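Local atomic coordinates of insulinase family protease (Yersinia pestis, PDB entry 3GO9), a protein that is predicted to be an insulinase-family (peptidase family M16) protease, although its own peptidase activity and substrates are not established. Residues S84-P87 with A88-Q91; A143-E146 with Q147-N150. All blocks are in the same frame, centred on the assembly; numbering follows the deposited sequence.

Contact 1. Residues S84-P87 with A88-Q91; sequences SFTP and AQLQ
With chi1 at 67°, Thr86 places OG1 between its backbone N and its carbonyl carbon, facing the first turn of helix 87-95, while Gln89 turns CG to the side of its own N and runs extended from there back toward the loop. The two side chains pass each other at a slant, and each bonds to the backbone N-H of the other residue. Gln89 N donates to Thr86 OG1 at 3.1 Å, and in return Thr86 N donates to Gln89 OE1 at 3.0 Å, almost straight at 167° but tilted 35° from the plane of the amide carbonyl. CG of Gln89 lies 3.2 Å from Thr86 OG1, so the aliphatic part of the glutamine packs against the hydroxyl. A water gives a second hydrogen bond to Gln89 OE1 and another to Ser84 O, tying the amide to the loop and fixing its oxygen from two sources. Next to the polar pair, Phe85 CB rests against Leu90 CB at 4.0 Å, and the edge of its ring meets the backbone of Gln89; both apolar side chains also reach helix 125-140, at Asp137 and Trp134 respectively. The first helical bond, Leu90 N to Thr86 O, measures 2.9 Å. Reciprocal bonding of this kind between N-cap and N3 residues is the capping box, here with threonine and glutamine opening a surface helix of the M16 peptidase domain.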
loop_
_atom_site.group_PDB
_atom_site.type_symbol
_atom_site.label_atom_id
_atom_site.label_comp_id
_atom_site.label_asym_id
_atom_site.label_seq_id
_atom_site.Cartn_x
_atom_site.Cartn_y
_atom_site.Cartn_z
ATOM N N SER A 84 0.504 29.097 -12.983
ATOM C CA SER A 84 1.325 29.990 -12.186
ATOM C C SER A 84 2.800 29.976 -12.591
ATOM O O SER A 84 3.611 30.647 -11.950
ATOM C CB SER A 84 1.254 29.622 -10.721
ATOM O OG SER A 84 -0.073 29.696 -10.205
ATOM N N PHE A 85 3.131 29.256 -13.642
ATOM C CA PHE A 85 4.531 28.993 -13.991
ATOM C C PHE A 85 4.869 29.319 -15.442
ATOM O O PHE A 85 4.162 28.946 -16.367
ATOM C CB PHE A 85 4.837 27.502 -13.838
ATOM C CG PHE A 85 4.779 27.028 -12.436
ATOM C CD1 PHE A 85 5.931 26.797 -11.713
ATOM C CD2 PHE A 85 3.560 26.763 -11.819
ATOM C CE1 PHE A 85 5.889 26.338 -10.390
ATOM C CE2 PHE A 85 3.532 26.305 -10.467
ATOM C CZ PHE A 85 4.711 26.133 -9.767
ATOM N N THR A 86 6.012 29.957 -15.665
ATOM C CA THR A 86 6.634 29.864 -16.988
ATOM C C THR A 86 7.213 28.457 -17.203
ATOM O O THR A 86 7.422 27.723 -16.248
ATOM C CB THR A 86 7.799 30.868 -17.143
ATOM O OG1 THR A 86 8.867 30.507 -16.266
ATOM C CG2 THR A 86 7.309 32.288 -16.857
ATOM N N PRO A 87 7.448 28.034 -18.465
ATOM C CA PRO A 87 8.146 26.783 -18.706
ATOM C C PRO A 87 9.430 26.606 -17.850
ATOM O O PRO A 87 9.666 25.502 -17.266
ATOM C CB PRO A 87 8.463 26.864 -20.203
ATOM C CG PRO A 87 7.382 27.681 -20.726
ATOM C CD PRO A 87 7.122 28.722 -19.735
ATOM N N ALA A 88 10.221 27.680 -17.741
ATOM C CA ALA A 88 11.449 27.629 -16.956
ATOM C C ALA A 88 11.184 27.383 -15.488
ATOM O O ALA A 88 11.856 26.560 -14.848
ATOM C CB ALA A 88 12.314 28.919 -17.166
ATOM N N GLN A 89 10.176 28.050 -14.950
ATOM C CA GLN A 89 9.862 27.860 -13.539
ATOM C C GLN A 89 9.319 26.445 -13.275
ATOM O O GLN A 89 9.601 25.830 -12.200
ATOM C CB GLN A 89 8.872 28.914 -13.106
ATOM C CG GLN A 89 9.430 30.346 -13.124
ATOM C CD GLN A 89 8.386 31.412 -12.976
ATOM O OE1 GLN A 89 7.188 31.220 -13.252
ATOM N NE2 GLN A 89 8.852 32.613 -12.583
ATOM N N LEU A 90 8.514 25.945 -14.215
ATOM C CA LEU A 90 7.937 24.581 -14.060
ATOM C C LEU A 90 9.012 23.520 -14.076
ATOM O O LEU A 90 9.006 22.623 -13.261
ATOM C CB LEU A 90 6.899 24.296 -15.139
ATOM C CG LEU A 90 6.206 22.945 -15.082
ATOM C CD1 LEU A 90 5.442 22.818 -13.843
ATOM C CD2 LEU A 90 5.272 22.815 -16.324
ATOM N N GLN A 91 9.945 23.674 -15.003
ATOM C CA GLN A 91 11.070 22.756 -15.116
ATOM C C GLN A 91 11.924 22.857 -13.831
ATOM O O GLN A 91 12.368 21.831 -13.292
ATOM C CB GLN A 91 11.912 23.090 -16.351
ATOM C CG GLN A 91 13.280 22.384 -16.382
ATOM C CD GLN A 91 14.073 22.664 -17.656
ATOM O OE1 GLN A 91 14.698 23.720 -17.785
ATOM N NE2 GLN A 91 14.076 21.686 -18.592
HETATM O O HOH W 1 5.100 32.867 -13.486
#

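Contact 2. Residues A143-E146 with Q147-N150; sequences AVSE and QTVN
The chain arrives at Ser145 in an extended conformation (phi -146°, psi 169°) and turns at Glu146 into helix 146-153, whose first bonds run from Val149 N to Ser145 O at 2.9 Å and from Asn150 N to Glu146 O. Thr148 reaches back from the first turn to the incoming loop. Its OG1 donates to Ala143 O at 2.6 Å, coming from above the carbonyl plane, and accepts from Ser145 N at 3.0 Å. One hydroxyl therefore links two backbone groups on successive peptides of the loop and serves both as donor and as acceptor. Its methyl CG2 meets Ala143 CB at 4.0 Å, adding an apolar touch beside the polar one. In the reverse direction, Ser145 OG accepts from Thr148 N at 3.1 Å with a bond angle of 165°. Ser145 as N-cap and Thr148 as N3 thus form a capping box, in which each side chain takes the other residue's backbone N-H. The bend in Gln147 at chi2 folds the amide back over the start of the helix, where OE1 receives a weak hydrogen bond from Ser145 OG at 3.5 Å. Val149 is buried; CG2 lies 3.2 Å from Ser145 O, and the side chain packs on Leu77 of helix 70-80 and Leu199 of helix 196-206. The side chain of exposed Asn150 comes within about 4 Å of a bound zinc ion, a separation too long for direct coordination.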
loop_
_atom_site.group_PDB
_atom_site.type_symbol
_atom_site.label_atom_id
_atom_site.label_comp_id
_atom_site.label_asym_id
_atom_site.label_seq_id
_atom_site.Cartn_x
_atom_site.Cartn_y
_atom_site.Cartn_z
ATOM N N ALA A 143 -4.579 23.089 -16.749
ATOM C CA ALA A 143 -4.480 23.640 -18.085
ATOM C C ALA A 143 -4.954 22.599 -19.092
ATOM O O ALA A 143 -4.190 21.784 -19.558
ATOM C CB ALA A 143 -3.006 24.115 -18.386
ATOM N N VAL A 144 -6.248 22.594 -19.372
ATOM C CA VAL A 144 -6.847 21.593 -20.233
ATOM C C VAL A 144 -7.266 22.332 -21.508
ATOM O O VAL A 144 -8.212 23.102 -21.516
ATOM C CB VAL A 144 -8.084 20.932 -19.563
ATOM C CG1 VAL A 144 -8.631 19.803 -20.474
ATOM C CG2 VAL A 144 -7.730 20.395 -18.162
ATOM N N SER A 145 -6.503 22.143 -22.559
ATOM C CA SER A 145 -6.792 22.785 -23.819
ATOM C C SER A 145 -6.397 21.892 -24.945
ATOM O O SER A 145 -5.715 20.887 -24.743
ATOM C CB SER A 145 -6.012 24.096 -23.910
ATOM O OG SER A 145 -4.618 23.841 -24.020
ATOM N N GLU A 146 -6.795 22.244 -26.180
ATOM C CA GLU A 146 -6.354 21.456 -27.334
ATOM C C GLU A 146 -4.834 21.405 -27.383
ATOM O O GLU A 146 -4.229 20.377 -27.691
ATOM C CB GLU A 146 -6.894 22.067 -28.633
ATOM C CG GLU A 146 -8.406 22.042 -28.775
ATOM C CD GLU A 146 -9.002 20.701 -29.250
ATOM O OE1 GLU A 146 -10.255 20.667 -29.373
ATOM O OE2 GLU A 146 -8.265 19.694 -29.498
ATOM N N GLN A 147 -4.215 22.519 -27.034
ATOM C CA GLN A 147 -2.760 22.651 -27.060
ATOM C C GLN A 147 -2.070 21.735 -26.041
ATOM O O GLN A 147 -1.116 21.037 -26.376
ATOM C CB GLN A 147 -2.344 24.108 -26.829
ATOM C CG GLN A 147 -2.723 25.062 -27.956
ATOM C CD GLN A 147 -4.246 25.221 -28.121
ATOM O OE1 GLN A 147 -4.987 25.377 -27.128
ATOM N NE2 GLN A 147 -4.716 25.159 -29.378
ATOM N N THR A 148 -2.542 21.735 -24.801
ATOM C CA THR A 148 -1.886 20.911 -23.788
ATOM C C THR A 148 -2.168 19.422 -24.002
ATOM O O THR A 148 -1.324 18.563 -23.737
ATOM C CB THR A 148 -2.278 21.308 -22.318
ATOM O OG1 THR A 148 -3.679 21.131 -22.071
ATOM C CG2 THR A 148 -1.899 22.753 -22.003
ATOM N N VAL A 149 -3.384 19.115 -24.451
ATOM C CA VAL A 149 -3.760 17.719 -24.757
ATOM C C VAL A 149 -2.895 17.170 -25.906
ATOM O O VAL A 149 -2.312 16.125 -25.797
ATOM C CB VAL A 149 -5.270 17.580 -25.007
ATOM C CG1 VAL A 149 -5.591 16.189 -25.506
ATOM C CG2 VAL A 149 -6.052 17.851 -23.693
ATOM N N ASN A 150 -2.749 17.924 -26.986
ATOM C CA ASN A 150 -1.882 17.528 -28.085
ATOM C C ASN A 150 -0.455 17.325 -27.599
ATOM O O ASN A 150 0.148 16.304 -27.881
ATOM C CB ASN A 150 -1.966 18.594 -29.185
ATOM C CG ASN A 150 -1.257 18.190 -30.459
ATOM O OD1 ASN A 150 -1.432 17.084 -30.980
ATOM N ND2 ASN A 150 -0.462 19.131 -31.001
#

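How the contacts relate
Contact 1 precedes contact 2 along the chain, and both lie within the M16 peptidase family region of the chain. Each is the start of a helix, 87-95 and 146-153 respectively, and their centres lie 16 Å apart, with nearest atoms about 8 Å from one another and no touch. Helix 125-140 links them: residues 84-91 pack on it at Trp134 and Asp137, and its C-terminal end runs into the loop that carries 143-146. Helix 70-80, which leads into the loop of contact 1, packs against contact 2 through Leu77. Two separate capping boxes thus mark the starts of two helices on the same surface region, 32 Å from the chain's centre.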